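Local coordinates for protein glucuronan lyase A (Trichoderma reesei, PDB 2ZZJ) that probably cleaves beta-1,4-linked glucuronan within its chain, as an endo-acting polysaccharide lyase with a beta-jelly roll fold and a bound calcium ion, at residues K169-D173 with G174-H178; L199-N202 with S203-D206. All coordinates share one frame; numbering follows the deposited sequence.

Contact 1 (K169-D173 with G174-H178)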
loop_
_atom_site.group_PDB
_atom_site.type_symbol
_atom_site.label_atom_id
_atom_site.label_comp_id
_atom_site.label_asym_id
_atom_site.label_seq_id
_atom_site.Cartn_x
_atom_site.Cartn_y
_atom_site.Cartn_z
ATOM N N LYS A 169 13.552 0.829 -4.068
ATOM C CA LYS A 169 13.854 -0.507 -4.554
ATOM C C LYS A 169 12.706 -1.432 -4.176
ATOM O O LYS A 169 12.191 -1.323 -3.072
ATOM C CB LYS A 169 15.157 -1.006 -3.911
ATOM C CG LYS A 169 16.330 -0.054 -4.181
ATOM C CD LYS A 169 17.585 -0.371 -3.362
ATOM C CE LYS A 169 18.183 -1.711 -3.737
ATOM N NZ LYS A 169 19.489 -1.942 -2.977
ATOM N N ILE A 170 12.319 -2.317 -5.098
ATOM C CA ILE A 170 11.180 -3.230 -4.896
ATOM C C ILE A 170 11.531 -4.633 -5.405
ATOM O O ILE A 170 12.089 -4.792 -6.503
ATOM C CB ILE A 170 9.925 -2.738 -5.656
ATOM C CG1 ILE A 170 9.539 -1.311 -5.233
ATOM C CG2 ILE A 170 8.726 -3.736 -5.474
ATOM C CD1 ILE A 170 8.296 -0.716 -5.942
ATOM N N TRP A 171 11.168 -5.648 -4.611
ATOM C CA TRP A 171 11.297 -7.051 -4.956
ATOM C C TRP A 171 9.888 -7.628 -5.019
ATOM O O TRP A 171 9.011 -7.242 -4.200
ATOM C CB TRP A 171 12.049 -7.829 -3.869
ATOM C CG TRP A 171 13.527 -7.663 -3.858
ATOM C CD1 TRP A 171 14.465 -8.558 -4.332
ATOM C CD2 TRP A 171 14.255 -6.557 -3.337
ATOM N NE1 TRP A 171 15.731 -8.056 -4.133
ATOM C CE2 TRP A 171 15.636 -6.839 -3.515
ATOM C CE3 TRP A 171 13.884 -5.368 -2.700
ATOM C CZ2 TRP A 171 16.642 -5.959 -3.096
ATOM C CZ3 TRP A 171 14.903 -4.486 -2.264
ATOM C CH2 TRP A 171 16.257 -4.785 -2.492
ATOM N N PHE A 172 9.668 -8.543 -5.962
ATOM C CA PHE A 172 8.369 -9.233 -6.098
ATOM C C PHE A 172 8.655 -10.732 -6.215
ATOM O O PHE A 172 9.447 -11.148 -7.081
ATOM C CB PHE A 172 7.620 -8.734 -7.335
ATOM C CG PHE A 172 6.233 -9.310 -7.487
ATOM C CD1 PHE A 172 5.150 -8.754 -6.794
ATOM C CD2 PHE A 172 6.004 -10.405 -8.326
ATOM C CE1 PHE A 172 3.859 -9.307 -6.938
ATOM C CE2 PHE A 172 4.737 -10.948 -8.474
ATOM C CZ PHE A 172 3.662 -10.401 -7.783
ATOM N N ASP A 173 8.055 -11.527 -5.345
ATOM C CA ASP A 173 8.266 -12.979 -5.327
ATOM C C ASP A 173 9.747 -13.379 -5.384
ATOM O O ASP A 173 10.135 -14.310 -6.108
ATOM C CB ASP A 173 7.449 -13.675 -6.433
ATOM C CG ASP A 173 5.952 -13.551 -6.204
ATOM O OD1 ASP A 173 5.568 -12.974 -5.167
ATOM O OD2 ASP A 173 5.155 -14.054 -7.011
ATOM N N GLY A 174 10.566 -12.652 -4.641
ATOM C CA GLY A 174 11.948 -13.073 -4.405
ATOM C C GLY A 174 12.937 -12.504 -5.401
ATOM O O GLY A 174 14.154 -12.698 -5.247
ATOM N N ALA A 175 12.426 -11.779 -6.394
ATOM C CA ALA A 175 13.258 -11.168 -7.424
ATOM C C ALA A 175 13.226 -9.639 -7.368
ATOM O O ALA A 175 12.165 -9.050 -7.188
ATOM C CB ALA A 175 12.799 -11.676 -8.786
ATOM N N LYS A 176 14.387 -8.992 -7.515
ATOM C CA LYS A 176 14.427 -7.548 -7.606
ATOM C C LYS A 176 13.756 -7.190 -8.914
ATOM O O LYS A 176 14.159 -7.716 -9.971
ATOM C CB LYS A 176 15.867 -7.040 -7.625
ATOM C CG LYS A 176 16.005 -5.535 -7.463
ATOM C CD LYS A 176 17.493 -5.138 -7.268
ATOM C CE LYS A 176 17.712 -4.645 -5.856
ATOM N NZ LYS A 176 19.148 -4.655 -5.367
ATOM N N VAL A 177 12.727 -6.343 -8.839
ATOM C CA VAL A 177 12.001 -5.897 -10.043
ATOM C C VAL A 177 12.137 -4.420 -10.313
ATOM O O VAL A 177 11.762 -3.950 -11.388
ATOM C CB VAL A 177 10.492 -6.284 -10.057
ATOM C CG1 VAL A 177 10.339 -7.793 -10.064
ATOM C CG2 VAL A 177 9.738 -5.597 -8.921
ATOM N N HIS A 178 12.657 -3.663 -9.352
ATOM C CA HIS A 178 12.846 -2.256 -9.587
ATOM C C HIS A 178 13.911 -1.718 -8.674
ATOM O O HIS A 178 13.941 -2.038 -7.499
ATOM C CB HIS A 178 11.541 -1.474 -9.363
ATOM C CG HIS A 178 11.607 -0.046 -9.817
ATOM N ND1 HIS A 178 11.490 0.317 -11.143
ATOM C CD2 HIS A 178 11.806 1.106 -9.130
ATOM C CE1 HIS A 178 11.593 1.633 -11.248
ATOM N NE2 HIS A 178 11.799 2.133 -10.046
#
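Ile170 and Phe172 pair antiparallel with His178 and Ala175 in a beta hairpin whose two-residue type I' turn, Asp173-Gly174, is closed by two backbone hydrogen bonds, Phe172 N to Ala175 O (2.8 Å) and Ala175 N to Phe172 O. A classic beta bulge interrupts the register: Val177 and His178 both face Ile170, whose carbonyl O accepts from Val177 N (2.9 Å) and His178 N (3.1 Å), both in the carbonyl plane. A side chain at Gly174 would collide with the carbonyl O of Asp173, which calls for glycine at this turn position. On one face of the hairpin Lys176 lies alongside the Trp171 indole, its CB over the five-membered ring in a CH-pi contact (4.0 Å to the centroid); the chain runs out extended through CD, and a bend at chi3 (-111°) places CE over the rim of the benzo ring, 3.2 Å from Trp171 CZ2. Lys176 NZ, 3.6 Å from Lys169 NZ, is salt-bridged to Glu179, and Lys169 NZ is hydrogen-bonded to Gln157. On the other face, toward strands 118-126 and 135-145, Val177 bridges Ile170 and Phe172, its CG2 4.0 Å from Ile170 CG2 and its CG1 4.0 Å from Phe172 CB.

Contact 2 (L199-N202 with S203-D206); sequences LYAN and SWHD
Ala201 CB sits over one face of the Trp204 indole, 3.8 Å from the centroid of the six-membered ring, in a CH-pi contact that is closest at CE3 (3.5 Å). Trp204 CG stands anti to its carbonyl carbon (chi1 -73°), which brings the indole over Ala201 CB. Here strand 199-200 passes through an inverse gamma turn centred on Ala201 into the short helix 202-207. One helical bond spans the junction: Asp206 N gives a nearly straight hydrogen bond (171°) to Asn202 O at 2.9 Å. Asp206 OD1 takes a hydrogen bond from His205 ND1 (3.0 Å) through the anti lone pair, in the plane of the imidazole, and another from a water that also bonds Tyr200 OH. A second water accepts from Asn202 ND2 at 3.1 Å and donates to Asp206 OD2, while Asn202 CB lies over a face of the Tyr200 ring. Farther out, Ser86 holds both Asn202 OD1 and Ser203 OG, and the indole, hydrogen-bonded through NE1 to Tyr87 OH, meets Tyr44 and Tyr52 edge-to-face. A leucine in place of Trp204 would probably leave Tyr87 OH without its indole partner, Ala201 CB without the ring face it packs on, and Tyr44 and Tyr52 without their edge-to-face partner. With three donors directed at its two oxygens, Asp206 is likely to be stabilised as a carboxylate, its negative charge offset by the imidazole N-H and two waters.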
loop_
_atom_site.group_PDB
_atom_site.type_symbol
_atom_site.label_atom_id
_atom_site.label_comp_id
_atom_site.label_asym_id
_atom_site.label_seq_id
_atom_site.Cartn_x
_atom_site.Cartn_y
_atom_site.Cartn_z
ATOM N N LEU A 199 -7.226 -3.454 0.955
ATOM C CA LEU A 199 -7.896 -3.225 -0.333
ATOM C C LEU A 199 -8.551 -1.856 -0.280
ATOM O O LEU A 199 -9.471 -1.623 0.536
ATOM C CB LEU A 199 -8.945 -4.318 -0.568
ATOM C CG LEU A 199 -9.826 -4.114 -1.826
ATOM C CD1 LEU A 199 -8.975 -4.011 -3.141
ATOM C CD2 LEU A 199 -10.783 -5.262 -1.893
ATOM N N TYR A 200 -8.089 -0.972 -1.150
ATOM C CA TYR A 200 -8.643 0.372 -1.291
ATOM C C TYR A 200 -9.075 0.577 -2.732
ATOM O O TYR A 200 -8.250 0.750 -3.639
ATOM C CB TYR A 200 -7.621 1.415 -0.808
ATOM C CG TYR A 200 -7.940 2.862 -1.163
ATOM C CD1 TYR A 200 -9.259 3.322 -1.160
ATOM C CD2 TYR A 200 -6.923 3.781 -1.413
ATOM C CE1 TYR A 200 -9.559 4.661 -1.455
ATOM C CE2 TYR A 200 -7.207 5.125 -1.734
ATOM C CZ TYR A 200 -8.532 5.545 -1.727
ATOM O OH TYR A 200 -8.849 6.850 -2.031
ATOM N N ALA A 201 -10.372 0.477 -2.962
ATOM C CA ALA A 201 -10.871 0.455 -4.332
ATOM C C ALA A 201 -11.040 1.883 -4.770
ATOM O O ALA A 201 -12.154 2.411 -4.791
ATOM C CB ALA A 201 -12.179 -0.343 -4.406
ATOM N N ASN A 202 -9.923 2.536 -5.068
ATOM C CA ASN A 202 -9.935 3.989 -5.248
ATOM C C ASN A 202 -10.581 4.483 -6.565
ATOM O O ASN A 202 -11.239 5.537 -6.615
ATOM C CB ASN A 202 -8.546 4.611 -5.023
ATOM C CG ASN A 202 -7.442 3.984 -5.862
ATOM O OD1 ASN A 202 -7.522 2.848 -6.294
ATOM N ND2 ASN A 202 -6.359 4.720 -6.021
ATOM N N SER A 203 -10.402 3.712 -7.629
ATOM C CA SER A 203 -10.970 4.093 -8.925
ATOM C C SER A 203 -12.494 4.084 -8.932
ATOM O O SER A 203 -13.106 4.823 -9.738
ATOM C CB SER A 203 -10.434 3.199 -10.041
ATOM O OG SER A 203 -9.097 3.548 -10.360
ATOM N N TRP A 204 -13.110 3.261 -8.071
ATOM C CA TRP A 204 -14.561 3.224 -7.962
ATOM C C TRP A 204 -15.081 4.625 -7.611
ATOM O O TRP A 204 -16.035 5.117 -8.235
ATOM C CB TRP A 204 -15.034 2.220 -6.893
ATOM C CG TRP A 204 -14.917 0.783 -7.248
ATOM C CD1 TRP A 204 -14.549 0.254 -8.473
ATOM C CD2 TRP A 204 -15.241 -0.342 -6.411
ATOM N NE1 TRP A 204 -14.611 -1.121 -8.425
ATOM C CE2 TRP A 204 -15.021 -1.513 -7.178
ATOM C CE3 TRP A 204 -15.657 -0.480 -5.073
ATOM C CZ2 TRP A 204 -15.204 -2.797 -6.662
ATOM C CZ3 TRP A 204 -15.848 -1.766 -4.560
ATOM C CH2 TRP A 204 -15.617 -2.915 -5.364
ATOM N N HIS A 205 -14.444 5.276 -6.640
ATOM C CA HIS A 205 -14.821 6.640 -6.273
ATOM C C HIS A 205 -14.274 7.665 -7.275
ATOM O O HIS A 205 -15.033 8.463 -7.815
ATOM C CB HIS A 205 -14.351 6.964 -4.851
ATOM C CG HIS A 205 -14.374 8.424 -4.535
ATOM N ND1 HIS A 205 -13.364 9.283 -4.917
ATOM C CD2 HIS A 205 -15.294 9.180 -3.890
ATOM C CE1 HIS A 205 -13.663 10.506 -4.512
ATOM N NE2 HIS A 205 -14.828 10.470 -3.891
ATOM N N ASP A 206 -12.965 7.631 -7.529
ATOM C CA ASP A 206 -12.320 8.621 -8.374
ATOM C C ASP A 206 -12.951 8.701 -9.769
ATOM O O ASP A 206 -13.023 9.790 -10.348
ATOM C CB ASP A 206 -10.821 8.359 -8.493
ATOM C CG ASP A 206 -10.091 8.378 -7.138
ATOM O OD1 ASP A 206 -10.674 8.780 -6.105
ATOM O OD2 ASP A 206 -8.906 7.981 -7.110
HETATM O O HOH W 1 -11.075 6.959 -3.774
HETATM O O HOH W 2 -6.912 7.691 -5.262
#

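Overall arrangement
From the N terminus, the chain reaches contact 1 first, where the turn at Asp173-Gly174 closes the hairpin of strands 166-172 and 175-183 on one antiparallel sheet. It then runs through strand 192-197, in the other sheet, to contact 2, where strand 199-200 leads directly into helix 202-207. The two contacts are therefore in series, neither enclosing nor crossing the other. The centres of contacts 1 and 2 are 25 Å apart, on opposite sides of the chain's centre. Residues 169-178 form the end of a surface hairpin whose first strand, 166-172, pairs with strand 152-160, whereas 199-206 connect strand 53-63 with a short helix packed against strand 86-95. Both lie away from the calcium site.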